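Local atomic coordinates of F420-reducing hydrogenase, subunit beta (Methanothermobacter marburgensis, PDB entry 4OMF), a protein that carries FAD and an iron-sulfur cluster and, as the beta subunit of an F420-reducing hydrogenase, probably passes electrons from hydrogen oxidation to coenzyme F420. Residues C[37-48]-C[60-71]; C[95-106]-C[125-134]. All coordinates share one frame; numbering follows the deposited sequence.

Contact 1. Residues C[37-48]-C[60-71]; sequences LDEGIIEGAVVA and MVAMSSDELKAA. With FAD (flavin-adenine dinucleotide), chain R.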
loop_
_atom_site.group_PDB
_atom_site.type_symbol
_atom_site.label_atom_id
_atom_site.label_comp_id
_atom_site.label_asym_id
_atom_site.label_seq_id
_atom_site.Cartn_x
_atom_site.Cartn_y
_atom_site.Cartn_z
ATOM N N LEU C 37 29.102 7.907 -28.752
ATOM C CA LEU C 37 29.071 9.196 -28.044
ATOM C C LEU C 37 29.906 10.253 -28.780
ATOM O O LEU C 37 29.425 11.361 -29.060
ATOM C CB LEU C 37 29.564 9.014 -26.608
ATOM C CG LEU C 37 29.526 10.236 -25.692
ATOM C CD1 LEU C 37 28.092 10.725 -25.497
ATOM C CD2 LEU C 37 30.171 9.912 -24.354
ATOM N N ASP C 38 31.146 9.906 -29.124
ATOM C CA ASP C 38 32.025 10.841 -29.819
ATOM C C ASP C 38 31.488 11.244 -31.186
ATOM O O ASP C 38 31.717 12.366 -31.629
ATOM C CB ASP C 38 33.425 10.245 -29.989
ATOM C CG ASP C 38 34.393 11.203 -30.655
ATOM O OD1 ASP C 38 34.763 12.219 -30.026
ATOM O OD2 ASP C 38 34.797 10.931 -31.809
ATOM N N GLU C 39 30.792 10.331 -31.859
ATOM C CA GLU C 39 30.235 10.634 -33.178
ATOM C C GLU C 39 28.885 11.361 -33.122
ATOM O O GLU C 39 28.369 11.799 -34.154
ATOM C CB GLU C 39 30.082 9.354 -33.991
ATOM C CG GLU C 39 31.405 8.796 -34.457
ATOM C CD GLU C 39 32.100 9.699 -35.454
ATOM O OE1 GLU C 39 31.430 10.127 -36.423
ATOM O OE2 GLU C 39 33.308 9.979 -35.261
ATOM N N GLY C 40 28.312 11.484 -31.930
ATOM C CA GLY C 40 26.986 12.057 -31.799
ATOM C C GLY C 40 25.845 11.124 -32.185
ATOM O O GLY C 40 24.704 11.560 -32.354
ATOM N N ILE C 41 26.136 9.836 -32.331
ATOM C CA ILE C 41 25.080 8.856 -32.561
ATOM C C ILE C 41 24.239 8.709 -31.297
ATOM O O ILE C 41 23.017 8.535 -31.359
ATOM C CB ILE C 41 25.667 7.503 -32.994
ATOM C CG1 ILE C 41 26.301 7.638 -34.380
ATOM C CG2 ILE C 41 24.596 6.435 -33.030
ATOM C CD1 ILE C 41 27.231 6.502 -34.719
ATOM N N ILE C 42 24.897 8.822 -30.147
ATOM C CA ILE C 42 24.199 8.933 -28.879
ATOM C C ILE C 42 24.718 10.140 -28.124
ATOM O O ILE C 42 25.810 10.654 -28.432
ATOM C CB ILE C 42 24.353 7.663 -27.997
ATOM C CG1 ILE C 42 25.823 7.416 -27.612
ATOM C CG2 ILE C 42 23.712 6.447 -28.695
ATOM C CD1 ILE C 42 26.046 6.109 -26.813
ATOM N N GLU C 43 23.943 10.588 -27.137
ATOM C CA GLU C 43 24.318 11.747 -26.313
ATOM C C GLU C 43 24.643 11.314 -24.883
ATOM O O GLU C 43 25.131 12.109 -24.058
ATOM C CB GLU C 43 23.189 12.789 -26.308
ATOM C CG GLU C 43 22.907 13.348 -27.699
ATOM C CD GLU C 43 21.598 14.119 -27.804
ATOM O OE1 GLU C 43 20.692 13.916 -26.966
ATOM O OE2 GLU C 43 21.485 14.939 -28.743
ATOM N N GLY C 44 24.369 10.046 -24.598
ATOM C CA GLY C 44 24.644 9.481 -23.292
ATOM C C GLY C 44 24.305 8.006 -23.330
ATOM O O GLY C 44 23.689 7.524 -24.298
ATOM N N ALA C 45 24.704 7.278 -22.294
ATOM C CA ALA C 45 24.330 5.875 -22.207
ATOM C C ALA C 45 24.106 5.446 -20.771
ATOM O O ALA C 45 24.792 5.910 -19.877
ATOM C CB ALA C 45 25.411 4.989 -22.855
ATOM N N VAL C 46 23.163 4.540 -20.556
ATOM C CA VAL C 46 22.955 3.998 -19.212
ATOM C C VAL C 46 23.876 2.789 -19.073
ATOM O O VAL C 46 23.906 1.926 -19.963
ATOM C CB VAL C 46 21.472 3.591 -18.956
ATOM C CG1 VAL C 46 21.367 2.826 -17.631
ATOM C CG2 VAL C 46 20.573 4.837 -18.914
ATOM N N VAL C 47 24.672 2.780 -17.999
ATOM C CA VAL C 47 25.641 1.728 -17.722
ATOM C C VAL C 47 25.633 1.333 -16.246
ATOM O O VAL C 47 25.086 2.053 -15.416
ATOM C CB VAL C 47 27.071 2.153 -18.094
ATOM C CG1 VAL C 47 27.206 2.335 -19.621
ATOM C CG2 VAL C 47 27.448 3.421 -17.353
ATOM N N ALA C 48 26.263 0.207 -15.927
ATOM C CA ALA C 48 26.396 -0.227 -14.539
ATOM C C ALA C 48 27.629 0.384 -13.892
ATOM O O ALA C 48 28.713 -0.179 -13.995
ATOM C CB ALA C 48 26.460 -1.758 -14.459
ATOM N N MET C 60 23.663 4.159 -13.958
ATOM C CA MET C 60 23.941 5.590 -14.006
ATOM C C MET C 60 23.977 6.039 -15.469
ATOM O O MET C 60 24.200 5.224 -16.373
ATOM C CB MET C 60 25.259 5.908 -13.295
ATOM C CG MET C 60 26.503 5.314 -13.971
ATOM S SD MET C 60 27.188 6.367 -15.271
ATOM C CE MET C 60 27.509 7.880 -14.368
ATOM N N VAL C 61 23.751 7.329 -15.699
ATOM C CA VAL C 61 23.736 7.861 -17.066
ATOM C C VAL C 61 25.099 8.460 -17.373
ATOM O O VAL C 61 25.477 9.459 -16.779
ATOM C CB VAL C 61 22.638 8.948 -17.248
ATOM C CG1 VAL C 61 22.630 9.495 -18.670
ATOM C CG2 VAL C 61 21.267 8.400 -16.863
ATOM N N ALA C 62 25.853 7.834 -18.269
ATOM C CA ALA C 62 27.190 8.319 -18.592
ATOM C C ALA C 62 27.094 9.256 -19.769
ATOM O O ALA C 62 26.454 8.917 -20.763
ATOM C CB ALA C 62 28.151 7.139 -18.915
ATOM N N MET C 63 27.743 10.411 -19.681
ATOM C CA MET C 63 27.690 11.389 -20.762
ATOM C C MET C 63 29.094 11.812 -21.208
ATOM O O MET C 63 29.259 12.798 -21.933
ATOM C CB MET C 63 26.856 12.597 -20.330
ATOM C CG MET C 63 25.399 12.220 -20.200
ATOM S SD MET C 63 24.240 13.553 -19.878
ATOM C CE MET C 63 24.388 14.626 -21.327
ATOM N N SER C 64 30.101 11.051 -20.774
ATOM C CA SER C 64 31.483 11.239 -21.222
ATOM C C SER C 64 32.194 9.887 -21.352
ATOM O O SER C 64 31.744 8.885 -20.787
ATOM C CB SER C 64 32.258 12.142 -20.254
ATOM O OG SER C 64 32.479 11.473 -19.019
ATOM N N SER C 65 33.294 9.865 -22.100
ATOM C CA SER C 65 34.111 8.656 -22.232
ATOM C C SER C 65 34.671 8.219 -20.895
ATOM O O SER C 65 34.755 7.021 -20.617
ATOM C CB SER C 65 35.256 8.889 -23.212
ATOM O OG SER C 65 35.939 10.082 -22.875
ATOM N N ASP C 66 35.083 9.192 -20.077
ATOM C CA ASP C 66 35.567 8.891 -18.727
ATOM C C ASP C 66 34.529 8.116 -17.913
ATOM O O ASP C 66 34.871 7.156 -17.224
ATOM C CB ASP C 66 35.949 10.172 -17.980
ATOM C CG ASP C 66 37.338 10.679 -18.343
ATOM O OD1 ASP C 66 38.057 10.002 -19.116
ATOM O OD2 ASP C 66 37.712 11.756 -17.834
ATOM N N GLU C 67 33.261 8.524 -17.995
ATOM C CA GLU C 67 32.221 7.853 -17.232
ATOM C C GLU C 67 31.931 6.456 -17.781
ATOM O O GLU C 67 31.622 5.522 -17.017
ATOM C CB GLU C 67 30.936 8.688 -17.212
ATOM C CG GLU C 67 31.009 9.885 -16.297
ATOM C CD GLU C 67 29.805 10.817 -16.450
ATOM O OE1 GLU C 67 29.251 10.907 -17.567
ATOM O OE2 GLU C 67 29.428 11.467 -15.451
ATOM N N LEU C 68 32.030 6.312 -19.099
ATOM C CA LEU C 68 31.869 4.989 -19.722
ATOM C C LEU C 68 32.984 4.069 -19.249
ATOM O O LEU C 68 32.756 2.907 -18.908
ATOM C CB LEU C 68 31.891 5.099 -21.242
ATOM C CG LEU C 68 30.662 5.768 -21.854
ATOM C CD1 LEU C 68 30.847 6.012 -23.374
ATOM C CD2 LEU C 68 29.433 4.925 -21.581
ATOM N N LYS C 69 34.199 4.590 -19.273
ATOM C CA LYS C 69 35.364 3.822 -18.848
ATOM C C LYS C 69 35.255 3.429 -17.372
ATOM O O LYS C 69 35.650 2.331 -16.985
ATOM C CB LYS C 69 36.640 4.622 -19.080
ATOM C CG LYS C 69 37.053 4.670 -20.533
ATOM C CD LYS C 69 38.333 5.452 -20.709
ATOM C CE LYS C 69 38.601 5.745 -22.175
ATOM N NZ LYS C 69 39.716 6.733 -22.324
ATOM N N ALA C 70 34.720 4.324 -16.547
ATOM C CA ALA C 70 34.570 4.011 -15.114
ATOM C C ALA C 70 33.579 2.869 -14.851
ATOM O O ALA C 70 33.581 2.270 -13.757
ATOM C CB ALA C 70 34.142 5.258 -14.337
ATOM N N ALA C 71 32.745 2.560 -15.844
ATOM C CA ALA C 71 31.747 1.504 -15.718
ATOM C C ALA C 71 32.228 0.161 -16.315
ATOM O O ALA C 71 31.546 -0.864 -16.189
ATOM C CB ALA C 71 30.442 1.926 -16.388
HETATM P PA FAD R . 33.471 -3.594 -20.999
HETATM O O1A FAD R . 34.206 -4.286 -19.881
HETATM O O2A FAD R . 34.103 -2.560 -21.884
HETATM O O5B FAD R . 32.170 -2.928 -20.365
HETATM C C5B FAD R . 31.317 -3.816 -19.629
HETATM C C4B FAD R . 29.919 -3.195 -19.611
HETATM O O4B FAD R . 29.023 -4.081 -18.937
HETATM C C3B FAD R . 29.936 -1.878 -18.846
HETATM O O3B FAD R . 29.284 -0.831 -19.581
HETATM C C2B FAD R . 29.138 -2.198 -17.589
HETATM O O2B FAD R . 28.379 -1.056 -17.164
HETATM C C1B FAD R . 28.237 -3.342 -18.017
HETATM N N9A FAD R . 27.895 -4.179 -16.854
HETATM C C8A FAD R . 28.772 -4.732 -15.997
HETATM N N7A FAD R . 28.125 -5.453 -15.051
HETATM C C5A FAD R . 26.795 -5.350 -15.325
HETATM C C6A FAD R . 25.547 -5.852 -14.705
HETATM N N6A FAD R . 25.573 -6.613 -13.579
HETATM N N1A FAD R . 24.392 -5.525 -15.307
HETATM C C2A FAD R . 24.335 -4.740 -16.404
HETATM N N3A FAD R . 25.429 -4.232 -17.020
HETATM C C4A FAD R . 26.657 -4.512 -16.517
HETATM N N1 FAD R . 29.628 -13.292 -21.011
HETATM C C2 FAD R . 29.548 -14.519 -21.666
HETATM O O2 FAD R . 30.300 -14.731 -22.637
HETATM N N3 FAD R . 28.668 -15.482 -21.190
HETATM C C4 FAD R . 27.842 -15.222 -20.116
HETATM O O4 FAD R . 27.036 -16.104 -19.745
HETATM C C4X FAD R . 28.371 -14.328 -19.111
HETATM N N5 FAD R . 27.517 -14.154 -17.907
HETATM C C5X FAD R . 27.224 -12.743 -17.627
HETATM C C6 FAD R . 26.370 -12.529 -16.532
HETATM C C7 FAD R . 26.190 -11.234 -16.031
HETATM C C7M FAD R . 25.255 -10.990 -14.854
HETATM C C8 FAD R . 26.887 -10.186 -16.629
HETATM C C8M FAD R . 26.782 -8.742 -16.177
HETATM C C9 FAD R . 27.759 -10.397 -17.720
HETATM C C9A FAD R . 28.006 -11.699 -18.168
HETATM N N10 FAD R . 28.800 -11.911 -19.325
HETATM C C10 FAD R . 29.112 -13.193 -19.739
HETATM C "C1'" FAD R . 29.287 -10.817 -20.189
HETATM C "C2'" FAD R . 30.684 -10.349 -19.875
HETATM O "O2'" FAD R . 31.139 -10.696 -18.649
HETATM C "C3'" FAD R . 30.924 -9.091 -20.296
HETATM O "O3'" FAD R . 30.299 -8.141 -19.558
HETATM C "C4'" FAD R . 30.883 -8.848 -21.795
HETATM O "O4'" FAD R . 31.730 -9.769 -22.514
HETATM C "C5'" FAD R . 31.262 -7.401 -22.127
HETATM O "O5'" FAD R . 32.667 -7.234 -22.005
HETATM P P FAD R . 33.416 -5.996 -22.687
HETATM O O1P FAD R . 32.951 -5.948 -24.126
HETATM O O2P FAD R . 34.890 -6.091 -22.421
HETATM O O3P FAD R . 32.754 -4.722 -21.921
#

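Contact 2. Residues C[95-106]-C[125-134]; sequences EKLGTVAIPCQT and KIKLLVGIYC. With FAD (flavin-adenine dinucleotide), chain R; SF4 (iron/sulfur cluster), chain N; KEN (N,N-dimethylmethanamine), chain P.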
loop_
_atom_site.group_PDB
_atom_site.type_symbol
_atom_site.label_atom_id
_atom_site.label_comp_id
_atom_site.label_asym_id
_atom_site.label_seq_id
_atom_site.Cartn_x
_atom_site.Cartn_y
_atom_site.Cartn_z
ATOM N N GLU C 95 18.209 12.842 -26.247
ATOM C CA GLU C 95 17.248 12.424 -27.270
ATOM C C GLU C 95 17.770 11.272 -28.123
ATOM O O GLU C 95 17.025 10.700 -28.930
ATOM C CB GLU C 95 16.864 13.608 -28.162
ATOM C CG GLU C 95 15.932 14.559 -27.394
ATOM C CD GLU C 95 15.537 15.803 -28.185
ATOM O OE1 GLU C 95 16.245 16.164 -29.155
ATOM O OE2 GLU C 95 14.519 16.429 -27.799
ATOM N N LYS C 96 19.041 10.944 -27.928
ATOM C CA LYS C 96 19.701 9.808 -28.597
ATOM C C LYS C 96 20.418 8.966 -27.553
ATOM O O LYS C 96 21.511 9.312 -27.114
ATOM C CB LYS C 96 20.707 10.287 -29.642
ATOM C CG LYS C 96 20.106 10.994 -30.871
ATOM C CD LYS C 96 21.197 11.842 -31.576
ATOM C CE LYS C 96 20.902 12.057 -33.046
ATOM N NZ LYS C 96 19.542 12.632 -33.246
ATOM N N LEU C 97 19.798 7.865 -27.154
ATOM C CA LEU C 97 20.254 7.142 -25.987
ATOM C C LEU C 97 20.889 5.799 -26.333
ATOM O O LEU C 97 20.388 5.065 -27.194
ATOM C CB LEU C 97 19.073 6.923 -25.030
ATOM C CG LEU C 97 19.380 6.291 -23.666
ATOM C CD1 LEU C 97 20.396 7.134 -22.918
ATOM C CD2 LEU C 97 18.092 6.138 -22.853
ATOM N N GLY C 98 21.963 5.462 -25.630
ATOM C CA GLY C 98 22.539 4.129 -25.700
ATOM C C GLY C 98 22.362 3.396 -24.378
ATOM O O GLY C 98 22.104 4.017 -23.341
ATOM N N THR C 99 22.494 2.067 -24.392
ATOM C CA THR C 99 22.548 1.363 -23.117
ATOM C C THR C 99 23.189 0.006 -23.303
ATOM O O THR C 99 23.311 -0.487 -24.427
ATOM C CB THR C 99 21.137 1.183 -22.481
ATOM O OG1 THR C 99 21.285 0.701 -21.134
ATOM C CG2 THR C 99 20.294 0.206 -23.298
ATOM N N VAL C 100 23.616 -0.583 -22.198
ATOM C CA VAL C 100 24.075 -1.959 -22.206
ATOM C C VAL C 100 23.093 -2.754 -21.355
ATOM O O VAL C 100 22.592 -2.242 -20.337
ATOM C CB VAL C 100 25.519 -2.084 -21.667
ATOM C CG1 VAL C 100 25.639 -1.434 -20.301
ATOM C CG2 VAL C 100 25.981 -3.566 -21.645
ATOM N N ALA C 101 22.795 -3.979 -21.794
ATOM C CA ALA C 101 21.758 -4.785 -21.147
ATOM C C ALA C 101 22.042 -6.280 -21.289
ATOM O O ALA C 101 22.431 -6.727 -22.347
ATOM C CB ALA C 101 20.383 -4.452 -21.754
ATOM N N ILE C 102 21.840 -7.035 -20.218
ATOM C CA ILE C 102 21.791 -8.495 -20.301
ATOM C C ILE C 102 20.450 -8.888 -20.969
ATOM O O ILE C 102 19.593 -8.033 -21.169
ATOM C CB ILE C 102 21.971 -9.125 -18.903
ATOM C CG1 ILE C 102 20.956 -8.557 -17.900
ATOM C CG2 ILE C 102 23.415 -8.889 -18.408
ATOM C CD1 ILE C 102 21.008 -9.251 -16.516
ATOM N N PRO C 103 20.285 -10.160 -21.367
ATOM C CA PRO C 103 19.095 -10.472 -22.183
ATOM C C PRO C 103 17.740 -10.110 -21.538
ATOM O O PRO C 103 16.895 -9.563 -22.241
ATOM C CB PRO C 103 19.215 -11.979 -22.411
ATOM C CG PRO C 103 20.739 -12.197 -22.485
ATOM C CD PRO C 103 21.278 -11.259 -21.392
ATOM N N CYS C 104 17.536 -10.369 -20.249
ATOM C CA CYS C 104 16.218 -10.078 -19.668
ATOM C C CYS C 104 15.951 -8.571 -19.639
ATOM O O CYS C 104 14.811 -8.138 -19.789
ATOM C CB CYS C 104 16.087 -10.666 -18.260
ATOM S SG CYS C 104 17.374 -10.122 -17.120
ATOM N N GLN C 105 16.992 -7.768 -19.447
ATOM C CA GLN C 105 16.817 -6.319 -19.518
ATOM C C GLN C 105 16.499 -5.895 -20.937
ATOM O O GLN C 105 15.652 -5.020 -21.145
ATOM C CB GLN C 105 18.053 -5.590 -19.008
ATOM C CG GLN C 105 18.192 -5.683 -17.482
ATOM C CD GLN C 105 19.545 -5.221 -16.996
ATOM O OE1 GLN C 105 20.392 -4.775 -17.784
ATOM N NE2 GLN C 105 19.784 -5.376 -15.703
ATOM N N THR C 106 17.155 -6.512 -21.917
ATOM C CA THR C 106 16.858 -6.234 -23.311
ATOM C C THR C 106 15.372 -6.514 -23.578
ATOM O O THR C 106 14.729 -5.804 -24.328
ATOM C CB THR C 106 17.773 -7.070 -24.230
ATOM O OG1 THR C 106 19.140 -6.735 -23.953
ATOM C CG2 THR C 106 17.500 -6.801 -25.690
ATOM N N LYS C 125 13.804 7.098 -28.751
ATOM C CA LYS C 125 15.079 7.725 -28.394
ATOM C C LYS C 125 16.212 6.738 -28.193
ATOM O O LYS C 125 17.372 7.139 -28.130
ATOM C CB LYS C 125 14.890 8.576 -27.130
ATOM C CG LYS C 125 14.065 9.822 -27.458
ATOM C CD LYS C 125 13.605 10.568 -26.231
ATOM C CE LYS C 125 12.605 11.681 -26.610
ATOM N NZ LYS C 125 12.151 12.386 -25.370
ATOM N N ILE C 126 15.885 5.459 -28.072
ATOM C CA ILE C 126 16.922 4.452 -27.931
ATOM C C ILE C 126 17.556 4.205 -29.304
ATOM O O ILE C 126 16.878 3.759 -30.237
ATOM C CB ILE C 126 16.353 3.164 -27.331
ATOM C CG1 ILE C 126 15.735 3.480 -25.968
ATOM C CG2 ILE C 126 17.441 2.093 -27.212
ATOM C CD1 ILE C 126 15.217 2.289 -25.256
ATOM N N LYS C 127 18.834 4.544 -29.448
ATOM C CA LYS C 127 19.497 4.451 -30.752
ATOM C C LYS C 127 20.502 3.293 -30.831
ATOM O O LYS C 127 20.860 2.837 -31.913
ATOM C CB LYS C 127 20.213 5.758 -31.096
ATOM C CG LYS C 127 19.295 6.984 -31.099
ATOM C CD LYS C 127 18.156 6.853 -32.114
ATOM C CE LYS C 127 17.198 8.055 -32.034
ATOM N NZ LYS C 127 16.054 7.872 -32.970
ATOM N N LEU C 128 20.969 2.830 -29.679
ATOM C CA LEU C 128 21.916 1.715 -29.659
ATOM C C LEU C 128 21.734 0.892 -28.406
ATOM O O LEU C 128 21.963 1.370 -27.289
ATOM C CB LEU C 128 23.346 2.220 -29.735
ATOM C CG LEU C 128 24.477 1.200 -29.595
ATOM C CD1 LEU C 128 24.452 0.208 -30.736
ATOM C CD2 LEU C 128 25.776 1.937 -29.550
ATOM N N LEU C 129 21.314 -0.345 -28.591
ATOM C CA LEU C 129 21.134 -1.250 -27.464
ATOM C C LEU C 129 22.176 -2.347 -27.577
ATOM O O LEU C 129 22.053 -3.227 -28.419
ATOM C CB LEU C 129 19.709 -1.821 -27.450
ATOM C CG LEU C 129 19.101 -2.449 -26.184
ATOM C CD1 LEU C 129 17.707 -3.011 -26.488
ATOM C CD2 LEU C 129 19.974 -3.536 -25.599
ATOM N N VAL C 130 23.209 -2.293 -26.733
ATOM C CA VAL C 130 24.248 -3.324 -26.773
ATOM C C VAL C 130 23.892 -4.427 -25.780
ATOM O O VAL C 130 23.751 -4.172 -24.600
ATOM C CB VAL C 130 25.668 -2.765 -26.444
ATOM C CG1 VAL C 130 26.725 -3.859 -26.651
ATOM C CG2 VAL C 130 26.001 -1.552 -27.333
ATOM N N GLY C 131 23.764 -5.654 -26.257
ATOM C CA GLY C 131 23.416 -6.752 -25.371
ATOM C C GLY C 131 24.670 -7.488 -24.946
ATOM O O GLY C 131 25.611 -7.584 -25.731
ATOM N N ILE C 132 24.711 -7.979 -23.711
ATOM C CA ILE C 132 25.830 -8.831 -23.311
ATOM C C ILE C 132 25.295 -10.203 -22.921
ATOM O O ILE C 132 24.172 -10.311 -22.442
ATOM C CB ILE C 132 26.668 -8.212 -22.175
ATOM C CG1 ILE C 132 25.795 -7.769 -21.000
ATOM C CG2 ILE C 132 27.469 -7.003 -22.705
ATOM C CD1 ILE C 132 26.611 -7.188 -19.830
ATOM N N TYR C 133 26.092 -11.245 -23.172
ATOM C CA TYR C 133 25.646 -12.627 -22.944
ATOM C C TYR C 133 25.474 -12.883 -21.455
ATOM O O TYR C 133 26.211 -12.338 -20.637
ATOM C CB TYR C 133 26.632 -13.670 -23.503
ATOM C CG TYR C 133 27.051 -13.541 -24.961
ATOM C CD1 TYR C 133 26.363 -12.712 -25.861
ATOM C CD2 TYR C 133 28.155 -14.245 -25.425
ATOM C CE1 TYR C 133 26.782 -12.595 -27.195
ATOM C CE2 TYR C 133 28.576 -14.136 -26.753
ATOM C CZ TYR C 133 27.887 -13.312 -27.625
ATOM O OH TYR C 133 28.326 -13.211 -28.928
ATOM N N CYS C 134 24.524 -13.743 -21.105
ATOM C CA CYS C 134 24.280 -14.046 -19.700
ATOM C C CYS C 134 23.730 -15.451 -19.489
ATOM O O CYS C 134 22.813 -15.860 -20.197
ATOM C CB CYS C 134 23.306 -13.033 -19.112
ATOM S SG CYS C 134 23.067 -13.255 -17.340
HETATM P PA FAD R . 33.471 -3.594 -20.999
HETATM O O1A FAD R . 34.206 -4.286 -19.881
HETATM O O2A FAD R . 34.103 -2.560 -21.884
HETATM O O5B FAD R . 32.170 -2.928 -20.365
HETATM C C5B FAD R . 31.317 -3.816 -19.629
HETATM C C4B FAD R . 29.919 -3.195 -19.611
HETATM O O4B FAD R . 29.023 -4.081 -18.937
HETATM C C3B FAD R . 29.936 -1.878 -18.846
HETATM O O3B FAD R . 29.284 -0.831 -19.581
HETATM C C2B FAD R . 29.138 -2.198 -17.589
HETATM O O2B FAD R . 28.379 -1.056 -17.164
HETATM C C1B FAD R . 28.237 -3.342 -18.017
HETATM N N9A FAD R . 27.895 -4.179 -16.854
HETATM C C8A FAD R . 28.772 -4.732 -15.997
HETATM N N7A FAD R . 28.125 -5.453 -15.051
HETATM C C5A FAD R . 26.795 -5.350 -15.325
HETATM C C6A FAD R . 25.547 -5.852 -14.705
HETATM N N6A FAD R . 25.573 -6.613 -13.579
HETATM N N1A FAD R . 24.392 -5.525 -15.307
HETATM C C2A FAD R . 24.335 -4.740 -16.404
HETATM N N3A FAD R . 25.429 -4.232 -17.020
HETATM C C4A FAD R . 26.657 -4.512 -16.517
HETATM N N1 FAD R . 29.628 -13.292 -21.011
HETATM C C2 FAD R . 29.548 -14.519 -21.666
HETATM O O2 FAD R . 30.300 -14.731 -22.637
HETATM N N3 FAD R . 28.668 -15.482 -21.190
HETATM C C4 FAD R . 27.842 -15.222 -20.116
HETATM O O4 FAD R . 27.036 -16.104 -19.745
HETATM C C4X FAD R . 28.371 -14.328 -19.111
HETATM N N5 FAD R . 27.517 -14.154 -17.907
HETATM C C5X FAD R . 27.224 -12.743 -17.627
HETATM C C6 FAD R . 26.370 -12.529 -16.532
HETATM C C7 FAD R . 26.190 -11.234 -16.031
HETATM C C7M FAD R . 25.255 -10.990 -14.854
HETATM C C8 FAD R . 26.887 -10.186 -16.629
HETATM C C8M FAD R . 26.782 -8.742 -16.177
HETATM C C9 FAD R . 27.759 -10.397 -17.720
HETATM C C9A FAD R . 28.006 -11.699 -18.168
HETATM N N10 FAD R . 28.800 -11.911 -19.325
HETATM C C10 FAD R . 29.112 -13.193 -19.739
HETATM C "C1'" FAD R . 29.287 -10.817 -20.189
HETATM C "C2'" FAD R . 30.684 -10.349 -19.875
HETATM O "O2'" FAD R . 31.139 -10.696 -18.649
HETATM C "C3'" FAD R . 30.924 -9.091 -20.296
HETATM O "O3'" FAD R . 30.299 -8.141 -19.558
HETATM C "C4'" FAD R . 30.883 -8.848 -21.795
HETATM O "O4'" FAD R . 31.730 -9.769 -22.514
HETATM C "C5'" FAD R . 31.262 -7.401 -22.127
HETATM O "O5'" FAD R . 32.667 -7.234 -22.005
HETATM P P FAD R . 33.416 -5.996 -22.687
HETATM O O1P FAD R . 32.951 -5.948 -24.126
HETATM O O2P FAD R . 34.890 -6.091 -22.421
HETATM O O3P FAD R . 32.754 -4.722 -21.921
HETATM FE FE1 SF4 N . 18.443 -12.237 -16.827
HETATM FE FE2 SF4 N . 18.331 -14.558 -18.098
HETATM FE FE3 SF4 N . 18.897 -14.537 -15.489
HETATM FE FE4 SF4 N . 20.743 -13.589 -17.204
HETATM S S1 SF4 N . 19.991 -15.783 -17.089
HETATM S S2 SF4 N . 20.037 -12.555 -15.248
HETATM S S3 SF4 N . 19.452 -12.722 -18.849
HETATM S S4 SF4 N . 16.902 -13.908 -16.432
HETATM C CA1 KEN P . 17.265 -0.407 -33.198
HETATM C CB1 KEN P . 15.530 0.741 -31.789
HETATM C CC1 KEN P . 17.633 0.015 -30.730
HETATM N NE1 KEN P . 17.010 0.524 -32.014
HETATM O O HOH W 1 13.067 15.457 -25.850
#

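Contact 1. Residues C[37-48]-C[60-71]
Val47 and Met60 form a hydrogen-bonded antiparallel pair, as do Ala45 and Ala62, with Val46 and Val61 as the non-hydrogen-bonded pair between them; the N-to-C directions of the short strand segments differ by 140°. Ala45 N donates to Ala62 O over 2.8 Å. Val47 is the hub of the apolar side. Its CG2, seated between backbone N and carbonyl carbon (chi1 of CG1 -67°), lies 3.5 Å from Ala71 CB, a tight contact, and 3.6 Å from Met60 SD. The methionine, bent at chi2 and chi3, runs alongside the valine and points the same way. Val47 CG1 meets Leu68 CD2 at 3.9 Å, the two side chains crossing at about a right angle. At the N-terminal end of helix 65-70, Leu37 CD2 rests 3.6 Å from Ser64 C and also touches Leu68 CD1. Ser64 and Glu67 form a capping box here: Glu67 N gives to Ser64 OG, while Glu67 OE1 accepts Ser64 N weakly and Met63 N more firmly at 2.6 Å. Beyond Val47, Ala48 N donates to FAD O2B over 2.8 Å. The arrangement is a beta hairpin, strands 44-51 and 56-62, whose following helix packs back over one face beside the adenosine ribose of FAD.

Contact 2. Residues C[95-106]-C[125-134]
Ile132 packs against Val100 and Ile102 where the parallel strands 97-101 and 126-132, inclined by 16°, run out toward the cofactors. From CB, which faces FAD C1', the side chain divides. CG2 lies 3.9 Å from Val100 CG2 and near FAD C5'. CG1, set between backbone N and carbonyl carbon (chi1 51°), meets Ile102 CG2 at 3.7 Å, and the tip CD1 reaches FAD O3' at 3.8 Å while still touching that methyl. With the side chain cut back to an alanine, a gap is likely to open between Ile102 and the flavin's ribityl chain, and Val100 CG2 would lose its Ile132 neighbour. Behind it, Ile132 N donates to Ala101 O, whereas Ile132 O is buried without a polar partner, 3.2 Å from Pro103 CD. At the other end, a beta bulge shifts the register between Leu97 and Gly98; Leu97 O accepts Lys127 N at 2.8 Å and, weakly, Leu128 N. Cys104 SG, at the start of helix 103-114, binds iron FE1 at 2.4 Å, and Cys134 SG, just past strand 126-132, binds iron FE4. Cys134 SG also lies 3.5 Å from FAD C6, a closeness consistent with electron transfer between cluster and flavin.

How the contacts relate
Contacts 1 and 2 are both largely buried and lie in one mixed sheet, where strands 44-51 and 97-101 are neighbours. Contact 2, the nearer to the chain centre, joins a parallel beta-alpha-beta unit; contact 1 pairs antiparallel strands at the sheet's edge within this chain. They meet directly: Glu43 N probably bonds to Lys96 O, and Thr99 OG1 is hydrogen-bonded to Val46 O. At the periphery, Glu43 and Glu95 each form a salt bridge with a basic side chain of another protein chain. Both contacts touch FAD, but differently. Contact 1 offers apolar packing and a backbone donor to the adenosine ribose, whereas contact 2 follows the cofactor to its flavin and adds cysteine-bound iron.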